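Local coordinates for Melibiose/raffinose/stachyose-binding protein MelE (Bacillus subtilis subsp. subtilis str. 168, PDB 4R6H) that binds melibiose, raffinose and stachyose and serves as the solute-binding component of an ABC transporter that imports these sugars, at residues V81-N86 with G103-D108; L88-D93 with K315-L320; F92-H95 with R101-E104. All coordinates share one frame; numbering follows the deposited sequence. Where two conformers were deposited one is given.

Contact 1: residues V81-N86 with G103-D108; sequences VRMAAN and GEYTAD
M83 of helix 75-84 sets its CG over one face of the Y105 phenol, with SD oblique to it, a Met-aromatic contact that accounts for most of what the two segments share. From the backbone outward, CB of M83 comes first and sits 3.8 Å from Y105 CZ, near the hydroxyl end of the ring. CG follows over the face itself: it stands 3.8 Å from the centroid of the Y105 ring and only 18° off the ring normal, the geometry of a CH-pi contact. SD then moves toward the rim, 3.5 Å from Y105 CE2, and lies oblique to the ring, 41° off the normal at the centroid. With chi3 at -72° the chain bends there, and CE of M83 is carried away from the Y105 ring, to 3.7 Å from Y102 CE1. The polar end of Y105 is tied in through a water lying at the ring edge and in its plane. Y105 OH donates to this water at 2.6 Å, and the water donates in turn to M83 O at 2.7 Å and to N86 OD1 at 3.0 Å. M83 O also receives the backbone N of N86, which has positive phi and closes a Schellman motif, so this one carbonyl serves both the helix end and the water bridge. N86 ND2 adds a looser approach at the ring edge. The contact is a surface one, joining the C-terminal part of helix 75-84 to the loop after helix 98-102; Y105 also packs on L88, and its backbone is bonded to K315, beyond strand 310-313.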
loop_
_atom_site.group_PDB
_atom_site.type_symbol
_atom_site.label_atom_id
_atom_site.label_comp_id
_atom_site.label_asym_id
_atom_site.label_seq_id
_atom_site.Cartn_x
_atom_site.Cartn_y
_atom_site.Cartn_z
ATOM N N VAL A 81 -9.811 15.445 14.369
ATOM C CA VAL A 81 -10.354 16.645 15.008
ATOM C C VAL A 81 -11.385 17.254 14.063
ATOM O O VAL A 81 -12.460 17.620 14.501
ATOM C CB VAL A 81 -9.229 17.660 15.307
ATOM C CG1 VAL A 81 -9.822 19.002 15.669
ATOM C CG2 VAL A 81 -8.311 17.121 16.396
ATOM N N ARG A 82 -11.085 17.326 12.757
ATOM C CA ARG A 82 -12.053 17.897 11.814
ATOM C C ARG A 82 -13.350 17.087 11.732
ATOM O O ARG A 82 -14.429 17.676 11.623
ATOM C CB ARG A 82 -11.457 18.026 10.430
ATOM C CG ARG A 82 -10.451 19.159 10.339
ATOM C CD ARG A 82 -9.981 19.292 8.895
ATOM N NE ARG A 82 -9.231 20.483 8.530
ATOM C CZ ARG A 82 -9.774 21.613 8.062
ATOM N NH1 ARG A 82 -8.982 22.607 7.694
ATOM N NH2 ARG A 82 -11.085 21.773 8.004
ATOM N N MET A 83 -13.254 15.759 11.771
ATOM C CA MET A 83 -14.439 14.879 11.810
ATOM C C MET A 83 -15.272 15.152 13.056
ATOM O O MET A 83 -16.492 15.334 12.994
ATOM C CB MET A 83 -14.042 13.386 11.703
ATOM C CG MET A 83 -13.855 12.950 10.241
ATOM S SD MET A 83 -13.477 11.208 9.977
ATOM C CE MET A 83 -11.786 11.163 10.593
ATOM N N ALA A 84 -14.589 15.210 14.183
ATOM C CA ALA A 84 -15.268 15.492 15.479
ATOM C C ALA A 84 -15.962 16.855 15.483
ATOM O O ALA A 84 -17.028 17.029 16.097
ATOM C CB ALA A 84 -14.275 15.402 16.622
ATOM N N ALA A 85 -15.368 17.828 14.802
ATOM C CA ALA A 85 -15.919 19.177 14.650
ATOM C C ALA A 85 -17.023 19.307 13.576
ATOM O O ALA A 85 -17.608 20.386 13.415
ATOM C CB ALA A 85 -14.810 20.139 14.345
ATOM N N ASN A 86 -17.251 18.231 12.824
ATOM C CA ASN A 86 -18.058 18.290 11.601
ATOM C C ASN A 86 -17.625 19.465 10.716
ATOM O O ASN A 86 -18.435 20.289 10.296
ATOM C CB ASN A 86 -19.551 18.306 11.958
ATOM C CG ASN A 86 -20.199 16.979 11.672
ATOM O OD1 ASN A 86 -20.588 16.252 12.585
ATOM N ND2 ASN A 86 -20.263 16.623 10.385
ATOM N N GLY A 103 -16.869 6.583 6.070
ATOM C CA GLY A 103 -18.162 6.231 5.503
ATOM C C GLY A 103 -19.261 7.245 5.769
ATOM O O GLY A 103 -20.046 7.561 4.879
ATOM N N GLU A 104 -19.309 7.776 6.981
ATOM C CA GLU A 104 -20.346 8.727 7.364
ATOM C C GLU A 104 -20.163 10.153 6.846
ATOM O O GLU A 104 -21.048 10.957 7.003
ATOM C CB GLU A 104 -20.475 8.809 8.892
ATOM C CG GLU A 104 -20.791 7.483 9.574
ATOM C CD GLU A 104 -21.965 6.752 8.940
ATOM O OE1 GLU A 104 -22.953 7.410 8.549
ATOM O OE2 GLU A 104 -21.897 5.512 8.829
ATOM N N TYR A 105 -19.027 10.470 6.244
ATOM C CA TYR A 105 -18.751 11.849 5.820
ATOM C C TYR A 105 -18.684 12.033 4.295
ATOM O O TYR A 105 -18.694 13.152 3.825
ATOM C CB TYR A 105 -17.423 12.318 6.429
ATOM C CG TYR A 105 -17.439 12.293 7.942
ATOM C CD1 TYR A 105 -17.975 13.338 8.658
ATOM C CD2 TYR A 105 -16.944 11.194 8.635
ATOM C CE1 TYR A 105 -18.028 13.309 10.058
ATOM C CE2 TYR A 105 -16.984 11.155 10.028
ATOM C CZ TYR A 105 -17.537 12.210 10.711
ATOM O OH TYR A 105 -17.553 12.153 12.088
ATOM N N THR A 106 -18.515 10.935 3.571
ATOM C CA THR A 106 -18.255 11.011 2.131
ATOM C C THR A 106 -19.518 11.214 1.322
ATOM O O THR A 106 -20.576 10.595 1.603
ATOM C CB THR A 106 -17.558 9.757 1.612
ATOM O OG1 THR A 106 -18.195 8.595 2.161
ATOM C CG2 THR A 106 -16.108 9.733 2.042
ATOM N N ALA A 107 -19.423 12.092 0.320
ATOM C CA ALA A 107 -20.467 12.187 -0.714
ATOM C C ALA A 107 -20.414 10.975 -1.617
ATOM O O ALA A 107 -19.339 10.540 -2.022
ATOM C CB ALA A 107 -20.274 13.440 -1.537
ATOM N N ASP A 108 -21.580 10.444 -1.960
ATOM C CA ASP A 108 -21.694 9.367 -2.888
ATOM C C ASP A 108 -21.410 9.873 -4.288
ATOM O O ASP A 108 -22.078 10.795 -4.765
ATOM C CB ASP A 108 -23.090 8.755 -2.730
ATOM C CG ASP A 108 -23.304 7.517 -3.523
ATOM O OD1 ASP A 108 -22.541 7.206 -4.461
ATOM O OD2 ASP A 108 -24.327 6.827 -3.238
HETATM O O HOH W 1 -18.846 13.998 13.479
#

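Contact 2: residues L88-D93 with K315-L320; sequences LPDLFD and KDSPQL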
loop_
_atom_site.group_PDB
_atom_site.type_symbol
_atom_site.label_atom_id
_atom_site.label_comp_id
_atom_site.label_asym_id
_atom_site.label_seq_id
_atom_site.Cartn_x
_atom_site.Cartn_y
_atom_site.Cartn_z
ATOM N N LEU A 88 -14.958 19.328 7.933
ATOM C CA LEU A 88 -14.043 18.657 7.047
ATOM C C LEU A 88 -13.563 19.569 5.941
ATOM O O LEU A 88 -14.214 20.517 5.587
ATOM C CB LEU A 88 -14.667 17.403 6.456
ATOM C CG LEU A 88 -14.744 16.183 7.386
ATOM C CD1 LEU A 88 -15.849 16.347 8.437
ATOM C CD2 LEU A 88 -14.938 14.918 6.588
ATOM N N PRO A 89 -12.399 19.247 5.377
ATOM C CA PRO A 89 -12.049 19.893 4.144
ATOM C C PRO A 89 -13.075 19.544 3.078
ATOM O O PRO A 89 -13.777 18.534 3.176
ATOM C CB PRO A 89 -10.701 19.241 3.789
ATOM C CG PRO A 89 -10.274 18.483 5.000
ATOM C CD PRO A 89 -11.535 18.084 5.638
ATOM N N ASP A 90 -13.120 20.347 2.022
ATOM C CA ASP A 90 -14.069 20.077 0.924
ATOM C C ASP A 90 -13.751 18.739 0.239
ATOM O O ASP A 90 -14.627 17.962 -0.085
ATOM C CB ASP A 90 -14.071 21.208 -0.087
ATOM C CG ASP A 90 -14.398 22.569 0.554
ATOM O OD1 ASP A 90 -15.401 22.634 1.309
ATOM O OD2 ASP A 90 -13.603 23.515 0.340
ATOM N N LEU A 91 -12.464 18.513 0.078
ATOM C CA LEU A 91 -11.962 17.263 -0.508
ATOM C C LEU A 91 -10.861 16.734 0.398
ATOM O O LEU A 91 -10.019 17.511 0.881
ATOM C CB LEU A 91 -11.387 17.526 -1.887
ATOM C CG LEU A 91 -12.377 17.822 -3.010
ATOM C CD1 LEU A 91 -11.706 18.519 -4.193
ATOM C CD2 LEU A 91 -13.077 16.558 -3.465
ATOM N N PHE A 92 -10.833 15.428 0.570
ATOM C CA PHE A 92 -9.830 14.816 1.436
ATOM C C PHE A 92 -9.466 13.420 0.930
ATOM O O PHE A 92 -10.188 12.778 0.214
ATOM C CB PHE A 92 -10.292 14.806 2.898
ATOM C CG PHE A 92 -11.620 14.173 3.110
ATOM C CD1 PHE A 92 -12.794 14.924 3.003
ATOM C CD2 PHE A 92 -11.724 12.828 3.371
ATOM C CE1 PHE A 92 -14.021 14.304 3.158
ATOM C CE2 PHE A 92 -12.959 12.224 3.555
ATOM C CZ PHE A 92 -14.098 12.965 3.437
ATOM N N ASP A 93 -8.306 12.968 1.370
ATOM C CA ASP A 93 -7.748 11.665 0.988
ATOM C C ASP A 93 -8.158 10.620 2.020
ATOM O O ASP A 93 -7.927 10.786 3.249
ATOM C CB ASP A 93 -6.249 11.855 0.939
ATOM C CG ASP A 93 -5.461 10.678 0.320
ATOM O OD1 ASP A 93 -6.029 9.601 0.087
ATOM O OD2 ASP A 93 -4.218 10.906 0.112
ATOM N N LYS A 315 -19.747 15.354 2.169
ATOM C CA LYS A 315 -21.162 15.416 1.794
ATOM C C LYS A 315 -21.825 16.720 2.223
ATOM O O LYS A 315 -22.751 17.188 1.562
ATOM C CB LYS A 315 -21.932 14.211 2.340
ATOM C CG LYS A 315 -22.134 14.189 3.850
ATOM C CD LYS A 315 -22.897 12.939 4.293
ATOM C CE LYS A 315 -23.101 12.910 5.798
ATOM N NZ LYS A 315 -24.177 13.835 6.248
ATOM N N ASP A 316 -21.346 17.304 3.313
ATOM C CA ASP A 316 -21.934 18.518 3.824
ATOM C C ASP A 316 -21.108 19.760 3.499
ATOM O O ASP A 316 -21.360 20.822 4.041
ATOM C CB ASP A 316 -22.250 18.339 5.322
ATOM C CG ASP A 316 -23.342 17.309 5.539
ATOM O OD1 ASP A 316 -24.271 17.212 4.712
ATOM O OD2 ASP A 316 -23.233 16.537 6.505
ATOM N N SER A 317 -20.160 19.666 2.556
ATOM C CA SER A 317 -19.420 20.840 2.138
ATOM C C SER A 317 -20.331 21.867 1.494
ATOM O O SER A 317 -21.114 21.522 0.625
ATOM C CB SER A 317 -18.355 20.489 1.099
ATOM O OG SER A 317 -17.740 21.653 0.532
ATOM N N PRO A 318 -20.211 23.136 1.915
ATOM C CA PRO A 318 -20.929 24.187 1.173
ATOM C C PRO A 318 -20.443 24.319 -0.268
ATOM O O PRO A 318 -21.156 24.856 -1.107
ATOM C CB PRO A 318 -20.614 25.456 1.970
ATOM C CG PRO A 318 -20.243 24.993 3.336
ATOM C CD PRO A 318 -19.611 23.638 3.164
ATOM N N GLN A 319 -19.263 23.770 -0.560
ATOM C CA GLN A 319 -18.681 23.849 -1.881
ATOM C C GLN A 319 -18.637 22.466 -2.577
ATOM O O GLN A 319 -17.763 22.219 -3.413
ATOM C CB GLN A 319 -17.296 24.482 -1.751
ATOM C CG GLN A 319 -17.360 25.995 -1.943
ATOM C CD GLN A 319 -16.287 26.756 -1.203
ATOM O OE1 GLN A 319 -16.318 27.985 -1.147
ATOM N NE2 GLN A 319 -15.336 26.039 -0.624
ATOM N N LEU A 320 -19.606 21.624 -2.258
ATOM C CA LEU A 320 -19.684 20.272 -2.809
ATOM C C LEU A 320 -19.658 20.297 -4.332
ATOM O O LEU A 320 -19.048 19.435 -4.963
ATOM C CB LEU A 320 -20.947 19.550 -2.319
ATOM C CG LEU A 320 -21.116 18.110 -2.779
ATOM C CD1 LEU A 320 -19.904 17.247 -2.437
ATOM C CD2 LEU A 320 -22.409 17.451 -2.260
#
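D90 and S317 bring their backbones to a CA-CA distance of 5.5 Å, D90 standing just before strand 91-92 and S317 opening a type I beta turn that runs to L320. The same serine forms an ST turn: its OG accepts the backbone N of Q319 at 2.8 Å. Q319 is the N-cap residue of helix 320-331, so the turn leads straight into that helix. Across the contact the hydroxyl acts as donor, S317 OG giving its hydrogen to D90 OD1 at 2.7 Å. It is thereby used in both directions, and its position, with OG anti to the backbone N (chi1 172°), points it at the aspartate. The approach is not flat, since OG meets OD1 from 38° above the carboxylate plane. The second oxygen, D90 OD2, accepts the backbone N of T36 in strand 33-38 and a weak bond from the Q319 amide. Both carboxylate oxygens of this buried group are therefore engaged, and D90 joins three parts of the fold: its own chain before strand 91-92, strand 33-38, and the turn following strand 310-313. The backbones are bonded too: D90 with W314 just beyond the strands, and F92 with A312, which pairs strand 91-92 with strand 310-313. Replacing this aspartate by an alanine removes the carboxylate, and the S317 hydroxyl and the T36 N-H would probably be left without that acceptor, the Q319 amide keeping its weak bond to T34 O. That amide is poorly aligned as it stands: Q319 NE2 lies 3.2 Å from D90 OD2 with an N-H...O angle of 124°, its plane turned well away from that of the carboxylate.

Contact 3: residues F92-H95 with R101-E104; sequences FDTH and RYGE
An Asx turn at D93 lies in the connection from strand 91-92 to helix 98-102, where F92, T94 and H95 meet the side chains of Y102 and R101. The turn is closed by the backbone N of H95, which reaches D93 OD1 at 3.0 Å from above the carboxylate plane; D93 is held further by T40 and T310. F92 and Y102 carry the hydrophobic part. Their ring centroids are 5.0 Å apart and their planes inclined at 38°, an oblique pair. F92 CE2 makes the closest touch, 3.4 Å from Y102 CD1, while F92 CD2 lies over one face of the tyrosine, toward its rim. The opposite face is covered by the aliphatic part of R101, whose CG stands 3.9 Å above the plane of the Y102 ring, so the phenol is held between a phenyl and a methylene. T94 contributes its methyl, CG2 lying 3.8 Å from Y102 CD2. Its chi1 of 58° splits the branches, turning CG2 to the ring and OG1 to E307 and T310, which satisfy the hydroxyl. At the other end W97 links two side chains, making a cation-pi contact with R101 and an edge-to-face one with H95. Of the three contacts this lies nearest the chain centre, consistent with a place toward the cleft between the two lobes of a solute-binding protein. H95 NE2 is buried here without a hydrogen-bond partner in the model. The imidazole meets the guanidinium loosely, with H95 CE1 4.1 Å from R101 NH1 and the two planes 68° apart.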
loop_
_atom_site.group_PDB
_atom_site.type_symbol
_atom_site.label_atom_id
_atom_site.label_comp_id
_atom_site.label_asym_id
_atom_site.label_seq_id
_atom_site.Cartn_x
_atom_site.Cartn_y
_atom_site.Cartn_z
ATOM N N PHE A 92 -10.833 15.428 0.570
ATOM C CA PHE A 92 -9.830 14.816 1.436
ATOM C C PHE A 92 -9.466 13.420 0.930
ATOM O O PHE A 92 -10.188 12.778 0.214
ATOM C CB PHE A 92 -10.292 14.806 2.898
ATOM C CG PHE A 92 -11.620 14.173 3.110
ATOM C CD1 PHE A 92 -12.794 14.924 3.003
ATOM C CD2 PHE A 92 -11.724 12.828 3.371
ATOM C CE1 PHE A 92 -14.021 14.304 3.158
ATOM C CE2 PHE A 92 -12.959 12.224 3.555
ATOM C CZ PHE A 92 -14.098 12.965 3.437
ATOM N N ASP A 93 -8.306 12.968 1.370
ATOM C CA ASP A 93 -7.748 11.665 0.988
ATOM C C ASP A 93 -8.158 10.620 2.020
ATOM O O ASP A 93 -7.927 10.786 3.249
ATOM C CB ASP A 93 -6.249 11.855 0.939
ATOM C CG ASP A 93 -5.461 10.678 0.320
ATOM O OD1 ASP A 93 -6.029 9.601 0.087
ATOM O OD2 ASP A 93 -4.218 10.906 0.112
ATOM N N THR A 94 -8.794 9.551 1.567
ATOM C CA THR A 94 -9.168 8.491 2.489
ATOM C C THR A 94 -8.062 7.442 2.728
ATOM O O THR A 94 -8.173 6.668 3.671
ATOM C CB THR A 94 -10.464 7.802 2.035
ATOM O OG1 THR A 94 -10.292 7.271 0.723
ATOM C CG2 THR A 94 -11.604 8.813 1.986
ATOM N N HIS A 95 -7.051 7.411 1.864
ATOM C CA HIS A 95 -5.836 6.598 1.972
ATOM C C HIS A 95 -5.990 5.206 2.570
ATOM O O HIS A 95 -5.246 4.836 3.485
ATOM C CB HIS A 95 -4.742 7.399 2.698
ATOM C CG HIS A 95 -5.022 7.696 4.145
ATOM N ND1 HIS A 95 -4.296 7.115 5.170
ATOM C CD2 HIS A 95 -5.844 8.589 4.736
ATOM C CE1 HIS A 95 -4.719 7.590 6.324
ATOM N NE2 HIS A 95 -5.646 8.499 6.089
ATOM N N ARG A 101 -13.399 4.423 8.133
ATOM C CA ARG A 101 -13.165 5.655 8.853
ATOM C C ARG A 101 -14.022 6.799 8.318
ATOM O O ARG A 101 -14.462 7.652 9.082
ATOM C CB ARG A 101 -11.686 6.000 8.737
ATOM C CG ARG A 101 -11.209 7.146 9.588
ATOM C CD ARG A 101 -9.693 7.237 9.647
ATOM N NE ARG A 101 -9.013 6.098 10.293
ATOM C CZ ARG A 101 -7.694 5.885 10.303
ATOM N NH1 ARG A 101 -6.836 6.718 9.700
ATOM N NH2 ARG A 101 -7.196 4.816 10.914
ATOM N N TYR A 102 -14.251 6.830 7.006
ATOM C CA TYR A 102 -14.910 7.998 6.390
ATOM C C TYR A 102 -16.317 7.774 5.856
ATOM O O TYR A 102 -16.904 8.693 5.278
ATOM C CB TYR A 102 -14.021 8.542 5.284
ATOM C CG TYR A 102 -12.779 9.170 5.827
ATOM C CD1 TYR A 102 -12.843 10.437 6.409
ATOM C CD2 TYR A 102 -11.539 8.551 5.776
ATOM C CE1 TYR A 102 -11.727 11.051 6.896
ATOM C CE2 TYR A 102 -10.385 9.176 6.260
ATOM C CZ TYR A 102 -10.502 10.436 6.837
ATOM O OH TYR A 102 -9.399 11.109 7.308
ATOM N N GLY A 103 -16.869 6.583 6.070
ATOM C CA GLY A 103 -18.162 6.231 5.503
ATOM C C GLY A 103 -19.261 7.245 5.769
ATOM O O GLY A 103 -20.046 7.561 4.879
ATOM N N GLU A 104 -19.309 7.776 6.981
ATOM C CA GLU A 104 -20.346 8.727 7.364
ATOM C C GLU A 104 -20.163 10.153 6.846
ATOM O O GLU A 104 -21.048 10.957 7.003
ATOM C CB GLU A 104 -20.475 8.809 8.892
ATOM C CG GLU A 104 -20.791 7.483 9.574
ATOM C CD GLU A 104 -21.965 6.752 8.940
ATOM O OE1 GLU A 104 -22.953 7.410 8.549
ATOM O OE2 GLU A 104 -21.897 5.512 8.829
#

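The three contacts form one continuous patch on the same side of the chain's centre, contact 1 lying about 8 Å from contact 3 and about 9 Å from contact 2, centre to centre. M83 couples contacts 1 and 3, since its SD, besides touching Y105, is 3.5 Å from Y102 CE1. Contacts 1 and 2 meet through Y105: its O lies 2.9 Å from K315 N, a probable hydrogen bond, and its CB packs 3.6 Å from L88 CD2. Contacts 2 and 3 share F92 and D93, their centres about 11 Å apart: D90 pairs before strand 91-92, F92 packs at its end. None is identified with the sugar site in this open conformation.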